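Long-range contacts in hydroquinone dioxygenase large subunit (Pseudomonas sp., PDB 4ZXA), which probably provides the metal-binding active site of a two-subunit, iron(II)-dependent cupin dioxygenase that opens the ring of hydroquinone: residues E[17-22]-E[31-36]; E[72-77]-E[128-133]; E[263-268]-E[312-317]. One frame throughout, in Å; residues are numbered along the deposited sequence.

Contact 1 (E[17-22]-E[31-36]); sequences DVQASP and SFQLGA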
# COMPACT_ATOMS: atom_id res chain seq x y z
N ASP E 17 10.25 -30.98 2.37
CA ASP E 17 11.34 -30.42 3.18
C ASP E 17 11.57 -28.94 2.92
O ASP E 17 12.00 -28.55 1.83
CB ASP E 17 12.63 -31.18 2.90
CG ASP E 17 13.02 -32.10 4.04
OD1 ASP E 17 12.23 -32.21 5.01
OD2 ASP E 17 14.11 -32.71 3.96
N VAL E 18 11.32 -28.12 3.93
CA VAL E 18 11.53 -26.68 3.83
C VAL E 18 13.00 -26.26 4.02
O VAL E 18 13.64 -26.66 4.98
CB VAL E 18 10.63 -25.92 4.86
CG1 VAL E 18 10.99 -24.44 4.89
CG2 VAL E 18 9.15 -26.11 4.52
N GLN E 19 13.50 -25.44 3.09
CA GLN E 19 14.83 -24.84 3.18
C GLN E 19 14.80 -23.54 3.96
O GLN E 19 14.37 -22.51 3.44
CB GLN E 19 15.35 -24.53 1.79
CG GLN E 19 16.21 -25.59 1.17
CD GLN E 19 16.37 -25.39 -0.31
OE1 GLN E 19 17.46 -25.03 -0.80
NE2 GLN E 19 15.28 -25.60 -1.06
N ALA E 20 15.26 -23.58 5.21
CA ALA E 20 15.25 -22.41 6.07
C ALA E 20 16.61 -22.20 6.72
O ALA E 20 17.32 -23.15 7.02
CB ALA E 20 14.19 -22.57 7.15
N SER E 21 16.95 -20.93 6.93
CA SER E 21 18.21 -20.55 7.54
C SER E 21 18.07 -20.43 9.06
O SER E 21 16.96 -20.47 9.59
CB SER E 21 18.65 -19.19 7.00
OG SER E 21 17.94 -18.15 7.65
N PRO E 22 19.20 -20.30 9.77
CA PRO E 22 19.20 -19.91 11.18
C PRO E 22 18.57 -18.53 11.33
O PRO E 22 18.66 -17.71 10.40
CB PRO E 22 20.69 -19.79 11.52
CG PRO E 22 21.39 -20.63 10.52
CD PRO E 22 20.56 -20.61 9.27
N SER E 31 15.56 -16.61 6.81
CA SER E 31 15.28 -16.47 5.39
C SER E 31 14.88 -17.84 4.85
O SER E 31 15.17 -18.85 5.47
CB SER E 31 16.51 -15.95 4.64
OG SER E 31 17.62 -16.81 4.83
N PHE E 32 14.21 -17.87 3.71
CA PHE E 32 13.76 -19.14 3.13
C PHE E 32 14.15 -19.24 1.66
O PHE E 32 14.25 -18.24 0.94
CB PHE E 32 12.25 -19.34 3.31
CG PHE E 32 11.83 -19.58 4.74
CD1 PHE E 32 11.61 -18.52 5.61
CD2 PHE E 32 11.66 -20.87 5.22
CE1 PHE E 32 11.23 -18.74 6.93
CE2 PHE E 32 11.27 -21.09 6.54
CZ PHE E 32 11.06 -20.03 7.39
N GLN E 33 14.36 -20.48 1.21
CA GLN E 33 14.67 -20.75 -0.17
C GLN E 33 13.58 -21.62 -0.75
O GLN E 33 13.15 -22.60 -0.13
CB GLN E 33 16.02 -21.48 -0.28
CG GLN E 33 16.53 -21.62 -1.72
CD GLN E 33 17.16 -20.34 -2.22
OE1 GLN E 33 17.71 -19.57 -1.43
NE2 GLN E 33 17.07 -20.09 -3.52
N LEU E 34 13.12 -21.26 -1.94
CA LEU E 34 12.12 -22.05 -2.64
C LEU E 34 12.56 -22.03 -4.08
O LEU E 34 12.48 -21.00 -4.74
CB LEU E 34 10.73 -21.43 -2.47
CG LEU E 34 9.55 -22.16 -3.10
CD1 LEU E 34 9.53 -23.62 -2.65
CD2 LEU E 34 8.24 -21.47 -2.73
N GLY E 35 13.05 -23.16 -4.57
CA GLY E 35 13.68 -23.20 -5.87
C GLY E 35 14.63 -22.03 -5.94
O GLY E 35 15.47 -21.86 -5.07
N ALA E 36 14.47 -21.19 -6.95
CA ALA E 36 15.43 -20.12 -7.16
C ALA E 36 15.06 -18.84 -6.43
O ALA E 36 15.77 -17.84 -6.57
CB ALA E 36 15.61 -19.85 -8.66
O HOH W 1 11.63 -24.51 0.97
O HOH W 2 16.75 -24.58 -3.97

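Contact 2 (E[72-77]-E[128-133]); sequences RDVAWG and TFKAIL. With H8N (4-hydroxybenzonitrile), chain J.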
# COMPACT_ATOMS: atom_id res chain seq x y z
N ARG E 72 -3.76 -15.48 3.18
CA ARG E 72 -4.91 -15.86 2.35
C ARG E 72 -4.51 -17.01 1.44
O ARG E 72 -5.24 -17.99 1.33
CB ARG E 72 -5.49 -14.67 1.55
CG ARG E 72 -6.09 -13.52 2.40
CD ARG E 72 -6.93 -14.07 3.53
NE ARG E 72 -7.56 -13.06 4.38
CZ ARG E 72 -6.92 -12.31 5.26
NH1 ARG E 72 -5.59 -12.39 5.39
NH2 ARG E 72 -7.59 -11.44 6.01
N ASP E 73 -3.34 -16.90 0.81
CA ASP E 73 -2.91 -17.92 -0.15
C ASP E 73 -2.84 -19.29 0.51
O ASP E 73 -3.18 -20.31 -0.11
CB ASP E 73 -1.56 -17.58 -0.78
CG ASP E 73 -1.52 -17.88 -2.28
OD1 ASP E 73 -2.52 -18.40 -2.84
OD2 ASP E 73 -0.48 -17.58 -2.90
N VAL E 74 -2.42 -19.32 1.77
CA VAL E 74 -2.27 -20.58 2.48
C VAL E 74 -3.62 -21.12 2.91
O VAL E 74 -3.88 -22.32 2.79
CB VAL E 74 -1.37 -20.44 3.72
CG1 VAL E 74 -1.69 -21.53 4.73
CG2 VAL E 74 0.08 -20.50 3.30
N ALA E 75 -4.48 -20.23 3.39
CA ALA E 75 -5.78 -20.62 3.90
C ALA E 75 -6.67 -21.09 2.76
O ALA E 75 -7.54 -21.95 2.97
CB ALA E 75 -6.44 -19.47 4.66
N TRP E 76 -6.47 -20.53 1.58
CA TRP E 76 -7.32 -20.83 0.42
C TRP E 76 -6.76 -21.98 -0.41
O TRP E 76 -7.36 -22.37 -1.41
CB TRP E 76 -7.46 -19.59 -0.49
CG TRP E 76 -8.05 -18.40 0.18
CD1 TRP E 76 -8.68 -18.36 1.39
CD2 TRP E 76 -8.04 -17.05 -0.32
NE1 TRP E 76 -9.07 -17.07 1.67
CE2 TRP E 76 -8.69 -16.25 0.65
CE3 TRP E 76 -7.54 -16.44 -1.47
CZ2 TRP E 76 -8.86 -14.88 0.48
CZ3 TRP E 76 -7.71 -15.09 -1.63
CH2 TRP E 76 -8.36 -14.32 -0.67
N GLY E 77 -5.61 -22.51 -0.03
CA GLY E 77 -5.00 -23.57 -0.80
C GLY E 77 -4.63 -23.08 -2.18
O GLY E 77 -4.68 -23.82 -3.17
N THR E 128 6.54 -24.57 2.75
CA THR E 128 7.37 -23.38 2.84
C THR E 128 6.56 -22.18 3.31
O THR E 128 6.97 -21.46 4.22
CB THR E 128 8.03 -23.05 1.49
OG1 THR E 128 8.70 -24.22 1.00
CG2 THR E 128 9.03 -21.91 1.65
N PHE E 129 5.40 -21.96 2.70
CA PHE E 129 4.56 -20.82 3.08
C PHE E 129 4.09 -20.87 4.54
O PHE E 129 4.13 -19.86 5.25
CB PHE E 129 3.36 -20.65 2.13
CG PHE E 129 3.68 -19.91 0.86
CD1 PHE E 129 5.00 -19.82 0.41
CD2 PHE E 129 2.67 -19.30 0.13
CE1 PHE E 129 5.29 -19.13 -0.77
CE2 PHE E 129 2.95 -18.62 -1.04
CZ PHE E 129 4.26 -18.53 -1.50
N LYS E 130 3.63 -22.03 5.00
CA LYS E 130 3.19 -22.16 6.39
C LYS E 130 4.35 -21.84 7.32
O LYS E 130 4.17 -21.22 8.36
CB LYS E 130 2.66 -23.56 6.67
CG LYS E 130 1.34 -23.87 5.98
CD LYS E 130 0.65 -25.07 6.59
CE LYS E 130 -0.72 -25.28 5.98
NZ LYS E 130 -1.58 -26.21 6.76
N ALA E 131 5.54 -22.27 6.91
CA ALA E 131 6.74 -22.07 7.71
C ALA E 131 7.10 -20.59 7.76
O ALA E 131 7.59 -20.08 8.78
CB ALA E 131 7.90 -22.91 7.17
N ILE E 132 6.87 -19.89 6.65
CA ILE E 132 7.13 -18.45 6.61
C ILE E 132 6.17 -17.69 7.54
O ILE E 132 6.61 -16.87 8.35
CB ILE E 132 7.09 -17.89 5.17
CG1 ILE E 132 8.26 -18.44 4.35
CG2 ILE E 132 7.15 -16.36 5.18
CD1 ILE E 132 8.13 -18.21 2.88
N LEU E 133 4.87 -17.97 7.44
CA LEU E 133 3.90 -17.34 8.34
C LEU E 133 4.30 -17.57 9.79
O LEU E 133 4.32 -16.64 10.60
CB LEU E 133 2.48 -17.86 8.09
CG LEU E 133 1.78 -17.49 6.78
CD1 LEU E 133 0.53 -18.37 6.59
CD2 LEU E 133 1.42 -16.01 6.77
NAA H8N J . -11.92 -13.28 -5.71
CAC H8N J . -12.18 -13.21 -4.59
CAI H8N J . -12.55 -13.10 -3.15
CAF H8N J . -13.64 -12.31 -2.82
CAD H8N J . -14.02 -12.17 -1.48
CAH H8N J . -13.28 -12.84 -0.52
OAB H8N J . -13.63 -12.71 0.79
CAE H8N J . -12.18 -13.63 -0.86
CAG H8N J . -11.82 -13.76 -2.19

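Contact 3 (E[263-268]-E[312-317]); sequences WFIQMS and MLMVWE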
# COMPACT_ATOMS: atom_id res chain seq x y z
N TRP E 263 -19.64 -15.40 -8.52
CA TRP E 263 -20.85 -14.68 -8.15
C TRP E 263 -20.76 -14.10 -6.73
O TRP E 263 -20.44 -14.80 -5.77
CB TRP E 263 -22.09 -15.56 -8.30
CG TRP E 263 -22.40 -15.91 -9.72
CD1 TRP E 263 -21.85 -16.93 -10.46
CD2 TRP E 263 -23.34 -15.25 -10.59
NE1 TRP E 263 -22.39 -16.95 -11.73
CE2 TRP E 263 -23.30 -15.93 -11.84
CE3 TRP E 263 -24.22 -14.18 -10.44
CZ2 TRP E 263 -24.10 -15.55 -12.91
CZ3 TRP E 263 -25.00 -13.80 -11.51
CH2 TRP E 263 -24.94 -14.48 -12.73
N PHE E 264 -21.05 -12.81 -6.62
CA PHE E 264 -21.08 -12.12 -5.34
C PHE E 264 -22.52 -11.66 -5.04
O PHE E 264 -23.15 -11.00 -5.86
CB PHE E 264 -20.16 -10.89 -5.40
CG PHE E 264 -18.69 -11.20 -5.52
CD1 PHE E 264 -18.20 -12.47 -5.25
CD2 PHE E 264 -17.79 -10.20 -5.87
CE1 PHE E 264 -16.83 -12.74 -5.35
CE2 PHE E 264 -16.42 -10.47 -5.97
CZ PHE E 264 -15.94 -11.75 -5.71
N ILE E 265 -23.06 -12.03 -3.87
CA ILE E 265 -24.32 -11.45 -3.38
C ILE E 265 -24.05 -10.66 -2.10
O ILE E 265 -23.76 -11.26 -1.06
CB ILE E 265 -25.33 -12.50 -2.97
CG1 ILE E 265 -25.39 -13.65 -3.98
CG2 ILE E 265 -26.69 -11.85 -2.74
CD1 ILE E 265 -26.32 -13.44 -5.11
N GLN E 266 -24.15 -9.34 -2.18
CA GLN E 266 -23.82 -8.50 -1.03
C GLN E 266 -24.97 -8.51 -0.00
O GLN E 266 -26.09 -8.09 -0.31
CB GLN E 266 -23.46 -7.07 -1.48
CG GLN E 266 -22.91 -6.16 -0.39
CD GLN E 266 -21.54 -6.60 0.08
OE1 GLN E 266 -20.74 -7.08 -0.72
NE2 GLN E 266 -21.25 -6.44 1.37
N MET E 267 -24.70 -8.99 1.21
CA MET E 267 -25.80 -9.20 2.16
C MET E 267 -26.00 -8.04 3.13
O MET E 267 -27.14 -7.73 3.51
CB MET E 267 -25.65 -10.53 2.91
CG MET E 267 -25.95 -11.73 2.04
SD MET E 267 -25.91 -13.30 2.91
CE MET E 267 -24.33 -13.20 3.74
N SER E 268 -24.91 -7.39 3.54
CA SER E 268 -25.00 -6.22 4.40
C SER E 268 -24.02 -5.14 3.96
O SER E 268 -22.98 -5.44 3.39
CB SER E 268 -24.72 -6.58 5.85
OG SER E 268 -23.36 -6.36 6.17
N MET E 312 -21.20 -8.24 5.33
CA MET E 312 -21.49 -9.63 5.08
C MET E 312 -21.59 -9.85 3.59
O MET E 312 -22.45 -9.27 2.93
CB MET E 312 -22.79 -10.02 5.77
CG MET E 312 -22.80 -9.72 7.26
SD MET E 312 -24.27 -10.41 8.03
CE MET E 312 -23.90 -10.12 9.77
N LEU E 313 -20.69 -10.66 3.06
CA LEU E 313 -20.67 -10.95 1.63
C LEU E 313 -20.87 -12.44 1.39
O LEU E 313 -20.23 -13.28 2.01
CB LEU E 313 -19.37 -10.50 0.97
CG LEU E 313 -19.14 -10.98 -0.48
CD1 LEU E 313 -20.15 -10.37 -1.43
CD2 LEU E 313 -17.75 -10.64 -0.95
N MET E 314 -21.77 -12.76 0.48
CA MET E 314 -21.93 -14.15 0.09
C MET E 314 -21.16 -14.42 -1.20
O MET E 314 -21.48 -13.83 -2.24
CB MET E 314 -23.40 -14.50 -0.08
CG MET E 314 -23.61 -15.87 -0.71
SD MET E 314 -23.20 -17.19 0.43
CE MET E 314 -24.58 -17.11 1.58
N VAL E 315 -20.16 -15.30 -1.13
CA VAL E 315 -19.46 -15.77 -2.33
C VAL E 315 -20.02 -17.13 -2.73
O VAL E 315 -20.00 -18.10 -1.96
CB VAL E 315 -17.92 -15.89 -2.11
CG1 VAL E 315 -17.23 -16.32 -3.41
CG2 VAL E 315 -17.34 -14.57 -1.59
N TRP E 316 -20.57 -17.20 -3.94
CA TRP E 316 -21.21 -18.42 -4.38
C TRP E 316 -20.27 -19.19 -5.33
O TRP E 316 -20.01 -18.76 -6.45
CB TRP E 316 -22.53 -18.09 -5.05
CG TRP E 316 -23.25 -19.26 -5.66
CD1 TRP E 316 -23.36 -20.53 -5.16
CD2 TRP E 316 -23.96 -19.25 -6.90
NE1 TRP E 316 -24.11 -21.31 -6.02
CE2 TRP E 316 -24.49 -20.55 -7.10
CE3 TRP E 316 -24.20 -18.27 -7.88
CZ2 TRP E 316 -25.24 -20.88 -8.22
CZ3 TRP E 316 -24.95 -18.61 -8.99
CH2 TRP E 316 -25.45 -19.91 -9.15
N GLU E 317 -19.77 -20.32 -4.87
CA GLU E 317 -18.76 -21.04 -5.61
C GLU E 317 -19.32 -22.27 -6.30
O GLU E 317 -20.38 -22.79 -5.91
CB GLU E 317 -17.61 -21.44 -4.69
CG GLU E 317 -16.72 -20.27 -4.27
CD GLU E 317 -15.56 -20.71 -3.39
OE1 GLU E 317 -15.35 -21.94 -3.26
OE2 GLU E 317 -14.88 -19.84 -2.82

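Contact 1 (E[17-22]-E[31-36])
Residues 19-20 and 32-34 run antiparallel as a short, loosely paired hairpin, with A20 opposite F32 at a non-hydrogen-bonded pair. Q33 N donates to Q19 O over 3.0 Å, and beyond A20 S21 N donates to S31 O (3.1 Å). On the face carrying A20 and F32, the methyl CB of A20 sits 3.3 Å from ring atom CE2 of F32, approaching obliquely, while V18 CG1 meets the ring at its edge, 3.6 Å from CD2. Strand 19-20 is an edge strand, within this chain, of an antiparallel sheet, followed by 32-34 and 37-41, and V18 packs on A127 and F32 on I132 of helix 122-136. At the turn end, S21 OG is held between two backbone groups: it accepts from S31 N at 3.0 Å and donates to P22 O, chi1 (80°) setting it between its own N and carbonyl carbon. Over the other face, the aliphatic parts of Q19 and Q33 cross, their amide planes turned 45° apart. Q33 bends back at chi2 and its NE2 gives a nearly straight bond to G35 O (2.8 Å), in the plane of the Q33 amide; one water bridges Q19 N to Q33 O.

Contact 2 (E[72-77]-E[128-133])
V74, in the last turn of helix 63-75, faces F129 on helix 122-136, their CA atoms 6.9 Å apart, and no hydrogen bond passes between the two segments. V74 takes part in three of the four side-chain contacts, sharing its two methyls among three residues. CG2 lies 3.5 Å from CB of F129, near the plane of the ring and at its edge, the two side chains sliding past each other in opposite directions. The same methyl meets L133 CD1 tip to tip at 3.9 Å. CG1, placed anti to the backbone N (chi1 156°), turns instead to the stem of K130, whose extended chain passes CG and CE beside it. This is helix-on-helix packing within the N-terminal region of the large subunit, and M70, one turn earlier on helix 63-75, continues it against F129, I132 and L133. The carboxylate of D73 also comes to the F129 edge: OD2 stands 4.0 Å from CE2, the carboxylate plane inclined 52° to the ring, but that oxygen is hydrogen-bonded to T91 OG1. Past V74 the helix ends in a Schellman motif at G77, which has positive phi. W76, just before it, belongs to the ligand pocket: R72 CB sits over one face of its indole, toward the rim, and W76 CZ2 lies 3.8 Å from CAE of the bound 4-hydroxybenzonitrile; F79 and L252, also of the pocket, pack against W76.

Contact 3 (E[263-268]-E[312-317])
W263 and W316 swing to the same side of their strands by different torsions: CG of W263 is anti to its carbonyl carbon (chi1 -67°), that of W316 anti to its backbone N (chi1 175°). Side by side and pointing the same way, they bring W316 CZ3 over one face of the W263 indole, offset toward its rim, planes oblique at 54°, while W263 CB lies 3.5 Å from CE3 at the edge of W316. Strands 262-266 and 310-318 are antiparallel neighbours in one sheet of the cupin fold, between 293-297 and 241-249. I265 N donates to M314 O and M314 N to I265 O, both at 2.9 Å, and their CB atoms touch on the face holding the tryptophans. M267 SD lies 4.1 Å from M314 CB. W263 and W316 also pack on V55 and G56 of the small subunit. On the opposite face F264, a ligand-pocket residue, meets V315 CG1 at its ring edge and reaches the bound 4-hydroxybenzonitrile and W273. L313 CD1 lies 3.4 Å from Q266 OE1, the side chains crossing at about a right angle, while Q266 NE2 donates to S268 O in the plane of the Q266 amide, which fixes its rotation. Where strand 262-266 ends, M312 O receives both M267 N (2.8 Å) and S268 N (3.2 Å), and M312 N donates to S268 OG at 3.0 Å.

How the contacts relate
The three contacts follow one another along the chain without nesting or crossing. Contact 1 closes the shortest loop, a hairpin with eight residues between its segments. Contact 2 then spans 50 residues, among them strands 82-84, 89-93 and 97-102, and brings helix 63-75 to helix 122-136. The first two contacts touch: V18, F32 and L34 pack on T128, A131 and I132, so helix 122-136 lies between the N-terminal sheet and helix 63-75. Contact 3 spans 43 residues and pairs two strands that border the pocket, its centre about 24 Å from that of contact 2. W76 and F264 reach the same bound 4-hydroxybenzonitrile from contacts 2 and 3, whereas contact 1 stands across the chain's centre from contact 3.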